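Local coordinates for protein sulfoquinovosidase (Escherichia coli, PDB 5AEG) that hydrolyses sulfoquinovosyl diacylglycerides and simpler alpha-sulfoquinovosides to release sulfoquinovose, acting as a family 31 glycoside hydrolase, at residues Ile293-Ser297 with Phe298-Val302; Asn418-Ser421 with Ala422-His426; Glu248-Asp251 with Trp252-Asp255; Glu347-His351 with Gly352-Lys356. All blocks are in the same frame, centred on the assembly; numbering follows the deposited sequence.

All four contacts are local and lie in the part of the chain that matches the family 31 TIM-barrel domain, in the chain order contact 3, contact 1, contact 4, contact 2. Contact 1 bears directly on the substrate pocket: it contains the sulfoquinovosyl-binding residues Arg301 and Val302, and the side chain of Val302 lies about 4 Å from those of Gln288 and Trp304. Contact 4 is more remote, with Leu354 about 11 Å from Trp304, side chain to side chain. Contacts 2 and 4 are neighbours without touching, their centres about 17 Å and their nearest atoms about 8 Å apart. Contact 3 stands alone, its centre at least 33 Å from the others.

Contact 1: Ile293-Ser297 with Phe298-Val302; sequences IRMTS and FGKRV
Arg294 and Arg301 form a hydrogen-bonded pair in the antiparallel beta hairpin of strands 293-296 and 299-302, closed by a type I turn from Thr296 to Gly299. Both bonds of the pair are short: Arg294 N to Arg301 O and Arg301 N to Arg294 O each measure 2.8 Å. Nearer the turn, Gly299 O is gripped twice by one residue, by Thr296 N at 3.1 Å from above the carbonyl plane and by Thr296 OG1 at 2.6 Å within that plane. The same hydroxyl accepts Phe298 N at 3.2 Å, because chi1 of 68° sets OG1 between the backbone N and the carbonyl carbon. A valine in place of Thr296 would probably leave Phe298 N without this acceptor and Gly299 O with one donor fewer. On the face shared by Met295 and Lys300, the lysine chain can be followed outward: CB lies 3.7 Å from Ile293 CG2, CG then packs 3.7 Å from Met295 SD, and CD still touches both Ile293 CG2 and Met295 SD. Beyond CD the chain bends, and NZ leads away from strand 293-296. Arg301 turns its guanidinium off the hairpin, where NH2 bonds Asn540 O; with Val302 it belongs to the sulfoquinovosyl-binding site. Arg294 likewise leaves the strand pair for a salt bridge with Asp341 and a cation-pi contact with Phe370. At the turn, Ser297 OG, hydrogen-bonded to Glu369, sits 3.1 Å above the plane of the poorly ordered Phe298 ring, over its centre.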
# COMPACT_ATOMS: atom_id res chain seq x y z
N ILE A 293 -6.69 -5.58 -26.50
CA ILE A 293 -6.27 -4.22 -26.63
C ILE A 293 -7.47 -3.44 -27.12
O ILE A 293 -8.16 -3.80 -28.15
CB ILE A 293 -5.16 -4.07 -27.67
CG1 ILE A 293 -3.91 -4.84 -27.25
CG2 ILE A 293 -4.86 -2.60 -27.89
CD1 ILE A 293 -2.85 -4.88 -28.35
N ARG A 294 -7.73 -2.38 -26.39
CA ARG A 294 -8.74 -1.38 -26.73
C ARG A 294 -8.03 -0.12 -27.18
O ARG A 294 -7.23 0.50 -26.43
CB ARG A 294 -9.67 -1.15 -25.55
CG ARG A 294 -10.65 0.00 -25.80
CD ARG A 294 -12.00 -0.53 -26.10
NE ARG A 294 -12.61 -1.18 -24.96
CZ ARG A 294 -13.80 -1.72 -25.02
NH1 ARG A 294 -14.50 -1.74 -26.18
NH2 ARG A 294 -14.30 -2.30 -23.95
N MET A 295 -8.28 0.29 -28.43
CA MET A 295 -7.85 1.58 -28.92
C MET A 295 -8.66 2.77 -28.33
O MET A 295 -9.89 2.73 -28.29
CB MET A 295 -7.99 1.57 -30.43
CG MET A 295 -6.95 2.37 -31.10
SD MET A 295 -5.33 1.60 -30.72
CE MET A 295 -4.57 3.19 -30.96
N THR A 296 -7.95 3.81 -27.84
CA THR A 296 -8.53 5.09 -27.43
C THR A 296 -7.80 6.24 -28.18
O THR A 296 -6.77 6.04 -28.83
CB THR A 296 -8.37 5.34 -25.94
OG1 THR A 296 -6.98 5.55 -25.66
CG2 THR A 296 -8.97 4.17 -25.10
N SER A 297 -8.32 7.45 -28.09
CA SER A 297 -7.65 8.66 -28.63
C SER A 297 -6.25 8.92 -28.03
O SER A 297 -5.51 9.70 -28.61
CB SER A 297 -8.52 9.91 -28.40
OG SER A 297 -8.88 9.99 -27.04
N PHE A 298 -5.88 8.25 -26.92
CA PHE A 298 -4.55 8.39 -26.25
C PHE A 298 -3.63 7.15 -26.41
O PHE A 298 -2.62 7.06 -25.72
CB PHE A 298 -4.77 8.70 -24.77
CG PHE A 298 -6.01 9.52 -24.51
CD1 PHE A 298 -6.03 10.88 -24.78
CD2 PHE A 298 -7.19 8.90 -24.07
CE1 PHE A 298 -7.19 11.64 -24.57
CE2 PHE A 298 -8.36 9.64 -23.87
CZ PHE A 298 -8.36 11.01 -24.10
N GLY A 299 -3.95 6.26 -27.37
CA GLY A 299 -3.28 4.97 -27.59
C GLY A 299 -4.01 3.79 -26.93
O GLY A 299 -5.16 3.90 -26.51
N LYS A 300 -3.27 2.70 -26.75
CA LYS A 300 -3.78 1.39 -26.45
C LYS A 300 -3.98 1.19 -24.95
O LYS A 300 -3.12 1.52 -24.13
CB LYS A 300 -2.80 0.36 -27.01
CG LYS A 300 -2.55 0.63 -28.51
CD LYS A 300 -2.04 -0.51 -29.35
CE LYS A 300 -0.72 -1.07 -28.87
NZ LYS A 300 0.43 -0.15 -29.07
N ARG A 301 -5.10 0.59 -24.62
CA ARG A 301 -5.51 0.33 -23.27
C ARG A 301 -5.82 -1.17 -23.26
O ARG A 301 -6.00 -1.77 -24.30
CB ARG A 301 -6.76 1.19 -22.98
CG ARG A 301 -6.74 2.13 -21.79
CD ARG A 301 -5.78 3.30 -21.94
NE ARG A 301 -4.39 2.89 -21.68
CZ ARG A 301 -3.28 3.54 -22.07
NH1 ARG A 301 -3.34 4.73 -22.73
NH2 ARG A 301 -2.08 2.99 -21.78
N VAL A 302 -5.85 -1.77 -22.08
CA VAL A 302 -6.22 -3.15 -21.87
C VAL A 302 -7.76 -3.19 -22.05
O VAL A 302 -8.45 -2.26 -21.64
CB VAL A 302 -5.85 -3.59 -20.46
CG1 VAL A 302 -6.38 -4.95 -20.14
CG2 VAL A 302 -4.34 -3.57 -20.29

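Contact 2: Asn418-Ser421 with Ala422-His426; sequences NGVS and AEIMH
Ser421 O takes two backbone bonds from the first turn of helix 422-444, one from Met425 N at 2.9 Å lying in the carbonyl plane and one from Ile424 N at 3.0 Å standing above it. The serine side chain works on the same helix end. With chi1 at 175°, OG is anti to the backbone N and reaches forward to accept Glu423 N at 3.0 Å, through a bent bond of 136° at the hydrogen. Ser421 is thus the N-cap, its hydroxyl meeting an amide that has no helical carbonyl before it. Val420, just ahead of the cap, packs against that same first turn: CG1 lies 3.7 Å from Ile424 CG2, the two side chains crossing at about a right angle, while CB lies 3.8 Å from Met425 CG. Upstream, Asn418 forms an Asx turn, with OD1 accepting Val420 N at 2.9 Å from well above the plane of the amide. The other branch of that amide, ND2, points at Met425 SD over 3.6 Å, a weak but nearly straight bond of 167°; the methionine chain, bent at chi2 and chi3, brings its sulfur back to meet it. An alanine at Asn418 is likely to leave Val420 N without its side-chain acceptor and to take from the Met425 sulfur its weak N-H partner, opening a gap beside it. Around this helix start, Glu423 leans on Ala46 and Ile48 of strand 39-49, and Met425 also touches Thr378 and Leu416.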
# COMPACT_ATOMS: atom_id res chain seq x y z
N ASN A 418 -25.70 -4.51 0.08
CA ASN A 418 -25.82 -4.64 1.49
C ASN A 418 -26.54 -3.43 2.16
O ASN A 418 -26.63 -3.41 3.32
CB ASN A 418 -24.44 -4.92 2.13
CG ASN A 418 -23.49 -3.70 2.03
OD1 ASN A 418 -23.83 -2.70 1.47
ND2 ASN A 418 -22.32 -3.79 2.65
N GLY A 419 -26.97 -2.44 1.41
CA GLY A 419 -27.58 -1.21 1.89
C GLY A 419 -26.72 -0.33 2.76
O GLY A 419 -27.23 0.59 3.40
N VAL A 420 -25.40 -0.59 2.80
CA VAL A 420 -24.48 0.37 3.50
C VAL A 420 -24.17 1.52 2.59
O VAL A 420 -23.92 1.33 1.40
CB VAL A 420 -23.21 -0.31 4.02
CG1 VAL A 420 -22.32 0.72 4.73
CG2 VAL A 420 -23.57 -1.46 4.97
N SER A 421 -24.12 2.73 3.11
CA SER A 421 -23.82 3.89 2.28
C SER A 421 -22.42 3.68 1.55
O SER A 421 -21.50 3.13 2.13
CB SER A 421 -23.67 5.15 3.11
OG SER A 421 -23.27 6.28 2.31
N ALA A 422 -22.35 4.10 0.29
CA ALA A 422 -21.06 4.13 -0.44
C ALA A 422 -20.08 5.06 0.21
O ALA A 422 -18.88 4.88 0.05
CB ALA A 422 -21.25 4.53 -1.88
N GLU A 423 -20.57 6.06 0.92
CA GLU A 423 -19.64 6.83 1.77
C GLU A 423 -18.88 6.07 2.82
O GLU A 423 -17.80 6.53 3.26
CB GLU A 423 -20.31 8.08 2.35
CG GLU A 423 -20.68 9.07 1.23
CD GLU A 423 -21.39 10.34 1.69
OE1 GLU A 423 -21.38 10.68 2.87
OE2 GLU A 423 -21.90 11.06 0.83
N ILE A 424 -19.45 4.98 3.31
CA ILE A 424 -18.82 4.06 4.20
C ILE A 424 -18.14 2.89 3.48
O ILE A 424 -17.06 2.39 3.90
CB ILE A 424 -19.86 3.51 5.25
CG1 ILE A 424 -20.50 4.67 6.09
CG2 ILE A 424 -19.28 2.39 6.13
CD1 ILE A 424 -19.60 5.41 7.02
N MET A 425 -18.74 2.37 2.44
CA MET A 425 -18.11 1.23 1.73
C MET A 425 -16.86 1.59 0.90
O MET A 425 -16.05 0.71 0.63
CB MET A 425 -19.15 0.55 0.82
CG MET A 425 -20.26 -0.25 1.57
SD MET A 425 -19.68 -1.38 2.83
CE MET A 425 -18.62 -2.40 1.89
N HIS A 426 -16.76 2.84 0.50
CA HIS A 426 -15.69 3.30 -0.41
C HIS A 426 -14.31 2.91 0.13
O HIS A 426 -13.56 2.19 -0.53
CB HIS A 426 -15.78 4.79 -0.57
CG HIS A 426 -14.62 5.37 -1.31
ND1 HIS A 426 -14.49 5.28 -2.68
CD2 HIS A 426 -13.50 5.97 -0.85
CE1 HIS A 426 -13.35 5.86 -3.03
NE2 HIS A 426 -12.72 6.24 -1.94

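Contact 3: Glu248-Asp251 with Trp252-Asp255; sequences ELPD and WIYD
Asp251 OD2 is held by two partners: a water that donates to it at 2.7 Å and donates to Asp255 OD2 as well, and Lys569, which forms a salt bridge with it. The two carboxylate oxygens, Asp251 OD2 and Asp255 OD2, are 4.5 Å apart; Lys569 pairs with both carboxylates and Lys573 with Asp251, which probably offsets their mutual repulsion. In the backbone, Pro250 O receives Ile253 N at 3.1 Å, the donor standing about 49° out of the carbonyl plane. One residue on, Tyr254 N makes a weak bond of 3.5 Å to Asp251 O, and the same oxygen lies at the edge of the Tyr254 ring, near its plane. Pro250 also carries the apolar side of the turn. Its CB sits over one face of the Trp252 indole, 3.3 Å from NE1, with the two side chains alongside and pointing the same way; chi1 of 58° turns the indole back to meet it. The indole N-H itself goes to Glu449 O. On the proline's far end, CD packs 4.0 Å from Ile253 CG1. Leu249 crosses the Tyr254 side chain at about a right angle, its CB 3.8 Å from the phenol OH, and another water bridges Leu249 O and that OH. With Asp255 N bonded to Trp252 O at 3.1 Å, this is a run of overlapping turns with helical backbone angles, not a regular helix, in the loop from helix 232-243 to strand 257-260 of the TIM barrel.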
# COMPACT_ATOMS: atom_id res chain seq x y z
N GLU A 248 3.69 -16.85 3.00
CA GLU A 248 4.97 -16.99 2.32
C GLU A 248 4.78 -16.91 0.80
O GLU A 248 3.81 -17.37 0.27
CB GLU A 248 5.65 -18.31 2.66
CG GLU A 248 6.08 -18.37 4.11
CD GLU A 248 6.79 -19.66 4.49
OE1 GLU A 248 6.85 -20.61 3.69
OE2 GLU A 248 7.31 -19.70 5.58
N LEU A 249 5.74 -16.22 0.13
CA LEU A 249 5.74 -16.09 -1.33
C LEU A 249 6.06 -17.42 -2.00
O LEU A 249 6.86 -18.22 -1.49
CB LEU A 249 6.80 -15.08 -1.78
CG LEU A 249 6.62 -13.62 -1.33
CD1 LEU A 249 7.80 -12.75 -1.75
CD2 LEU A 249 5.37 -13.05 -1.93
N PRO A 250 5.54 -17.60 -3.20
CA PRO A 250 6.01 -18.79 -3.92
C PRO A 250 7.45 -18.75 -4.16
O PRO A 250 8.02 -17.66 -4.39
CB PRO A 250 5.26 -18.75 -5.22
CG PRO A 250 4.04 -17.88 -4.96
CD PRO A 250 4.44 -16.91 -3.89
N ASP A 251 8.05 -19.94 -4.18
CA ASP A 251 9.50 -20.10 -4.35
C ASP A 251 10.04 -19.46 -5.62
O ASP A 251 11.15 -19.02 -5.67
CB ASP A 251 9.91 -21.59 -4.31
CG ASP A 251 11.43 -21.74 -4.06
OD1 ASP A 251 11.88 -21.29 -2.98
OD2 ASP A 251 12.14 -22.13 -4.99
N TRP A 252 9.21 -19.42 -6.66
CA TRP A 252 9.65 -18.96 -7.96
C TRP A 252 9.82 -17.40 -8.04
O TRP A 252 10.50 -16.87 -8.96
CB TRP A 252 8.74 -19.52 -9.08
CG TRP A 252 7.29 -19.15 -8.93
CD1 TRP A 252 6.32 -19.92 -8.39
CD2 TRP A 252 6.65 -17.93 -9.35
NE1 TRP A 252 5.13 -19.28 -8.47
CE2 TRP A 252 5.30 -18.05 -9.04
CE3 TRP A 252 7.09 -16.76 -10.04
CZ2 TRP A 252 4.37 -17.07 -9.31
CZ3 TRP A 252 6.18 -15.77 -10.32
CH2 TRP A 252 4.82 -15.93 -9.98
N ILE A 253 9.22 -16.69 -7.09
CA ILE A 253 9.41 -15.21 -6.99
C ILE A 253 10.86 -14.79 -6.87
O ILE A 253 11.27 -13.81 -7.45
CB ILE A 253 8.58 -14.60 -5.83
CG1 ILE A 253 7.08 -14.80 -6.08
CG2 ILE A 253 8.87 -13.09 -5.74
CD1 ILE A 253 6.46 -13.96 -7.18
N TYR A 254 11.65 -15.64 -6.22
CA TYR A 254 13.05 -15.37 -6.01
C TYR A 254 13.96 -15.68 -7.19
O TYR A 254 15.19 -15.41 -7.12
CB TYR A 254 13.54 -16.19 -4.79
CG TYR A 254 12.69 -16.02 -3.58
CD1 TYR A 254 12.76 -14.90 -2.82
CD2 TYR A 254 11.85 -17.02 -3.16
CE1 TYR A 254 11.93 -14.74 -1.70
CE2 TYR A 254 11.02 -16.87 -2.07
CZ TYR A 254 11.08 -15.71 -1.35
OH TYR A 254 10.27 -15.56 -0.29
N ASP A 255 13.41 -16.26 -8.26
CA ASP A 255 14.23 -16.83 -9.31
C ASP A 255 14.55 -15.88 -10.47
O ASP A 255 15.28 -16.26 -11.44
CB ASP A 255 13.64 -18.11 -9.82
CG ASP A 255 13.59 -19.17 -8.78
OD1 ASP A 255 14.32 -19.14 -7.78
OD2 ASP A 255 12.79 -20.06 -8.95
O HOH W 1 8.69 -17.67 0.51
O HOH W 2 11.72 -22.14 -7.68

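Contact 4: Glu347-His351 with Gly352-Lys356; sequences EAAQH and GYLAK
Gly352 ends helix 343-351 in a Schellman motif: its positive phi of 71° takes the backbone out of the helical conformation, and its N makes a weak bond of 3.4 Å back to Ala349 O. A side chain here would clash with His351 O, which fits the glycine. Tyr353 supplies the second, stronger bond of the motif, its N reaching Ala348 O at 2.9 Å and 161°. His351 CB stands over one face of its ring, 3.5 Å from the centroid and 11° off the normal, a CH-pi contact. The two rings are nearly parallel but slid apart, with little overlap. The imidazole is held by ND1, which donates to Glu347 O at 3.0 Å with that oxygen near the ring plane. Beyond, Trp385 of helix 380-395 meets the Tyr353 ring. Leu354 then folds back on the helix, CD2 packing 3.7 Å from Ala348 CB. The chemistry implies a division of labour: Tyr353 N gives Ala348 O a sound partner and Gly352 N gives Ala349 O a weak one, while the ND1 bond to Glu347 O probably limits rotation of the imidazole and the backbone at the helix end sets His351 CB over the tyrosine face.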
# COMPACT_ATOMS: atom_id res chain seq x y z
N GLU A 347 -23.58 -10.53 -18.54
CA GLU A 347 -23.92 -11.50 -17.53
C GLU A 347 -24.24 -10.88 -16.15
O GLU A 347 -25.27 -11.19 -15.53
CB GLU A 347 -22.81 -12.54 -17.48
CG GLU A 347 -23.02 -13.62 -16.43
CD GLU A 347 -22.03 -14.78 -16.55
OE1 GLU A 347 -20.84 -14.56 -16.88
OE2 GLU A 347 -22.43 -15.93 -16.28
N ALA A 348 -23.37 -10.00 -15.71
CA ALA A 348 -23.61 -9.21 -14.52
C ALA A 348 -24.92 -8.42 -14.54
O ALA A 348 -25.67 -8.47 -13.57
CB ALA A 348 -22.44 -8.23 -14.29
N ALA A 349 -25.17 -7.70 -15.63
CA ALA A 349 -26.43 -6.95 -15.76
C ALA A 349 -27.59 -7.93 -15.64
O ALA A 349 -28.55 -7.64 -14.94
CB ALA A 349 -26.49 -6.17 -17.06
N GLN A 350 -27.49 -9.09 -16.25
CA GLN A 350 -28.62 -10.06 -16.21
C GLN A 350 -28.90 -10.59 -14.84
O GLN A 350 -30.06 -10.88 -14.55
CB GLN A 350 -28.36 -11.28 -17.06
CG GLN A 350 -28.39 -11.04 -18.53
CD GLN A 350 -27.82 -12.24 -19.26
OE1 GLN A 350 -27.77 -13.37 -18.72
NE2 GLN A 350 -27.35 -12.01 -20.49
N HIS A 351 -27.88 -10.78 -14.01
CA HIS A 351 -28.09 -11.36 -12.70
C HIS A 351 -28.16 -10.35 -11.54
O HIS A 351 -28.28 -10.77 -10.40
CB HIS A 351 -27.04 -12.40 -12.44
CG HIS A 351 -27.16 -13.59 -13.32
ND1 HIS A 351 -26.85 -13.55 -14.67
CD2 HIS A 351 -27.55 -14.86 -13.06
CE1 HIS A 351 -27.04 -14.75 -15.20
NE2 HIS A 351 -27.46 -15.56 -14.24
N GLY A 352 -28.13 -9.06 -11.83
CA GLY A 352 -28.16 -7.98 -10.79
C GLY A 352 -26.82 -7.93 -9.98
O GLY A 352 -26.83 -7.59 -8.79
N TYR A 353 -25.71 -8.29 -10.63
CA TYR A 353 -24.37 -8.33 -9.98
C TYR A 353 -23.62 -6.96 -9.95
O TYR A 353 -22.49 -6.87 -9.37
CB TYR A 353 -23.49 -9.39 -10.68
CG TYR A 353 -23.90 -10.87 -10.52
CD1 TYR A 353 -24.79 -11.27 -9.54
CD2 TYR A 353 -23.37 -11.87 -11.36
CE1 TYR A 353 -25.15 -12.60 -9.38
CE2 TYR A 353 -23.73 -13.20 -11.21
CZ TYR A 353 -24.63 -13.54 -10.20
OH TYR A 353 -25.04 -14.81 -9.94
N LEU A 354 -24.20 -5.93 -10.57
CA LEU A 354 -23.64 -4.58 -10.60
C LEU A 354 -24.19 -3.68 -9.52
O LEU A 354 -25.31 -3.89 -9.04
CB LEU A 354 -23.83 -3.95 -11.97
CG LEU A 354 -23.23 -4.71 -13.15
CD1 LEU A 354 -23.54 -4.04 -14.48
CD2 LEU A 354 -21.70 -4.82 -13.03
N ALA A 355 -23.37 -2.74 -9.05
CA ALA A 355 -23.84 -1.67 -8.21
C ALA A 355 -24.85 -0.87 -8.98
O ALA A 355 -24.76 -0.77 -10.20
CB ALA A 355 -22.69 -0.73 -7.83
N LYS A 356 -25.73 -0.19 -8.26
CA LYS A 356 -26.69 0.73 -8.92
C LYS A 356 -26.50 2.18 -8.68
O LYS A 356 -25.73 2.61 -7.81
CB LYS A 356 -28.08 0.32 -8.45
CG LYS A 356 -28.57 -0.89 -9.26
CD LYS A 356 -29.02 -2.03 -8.40
CE LYS A 356 -29.79 -3.07 -9.23
NZ LYS A 356 -29.42 -3.21 -10.68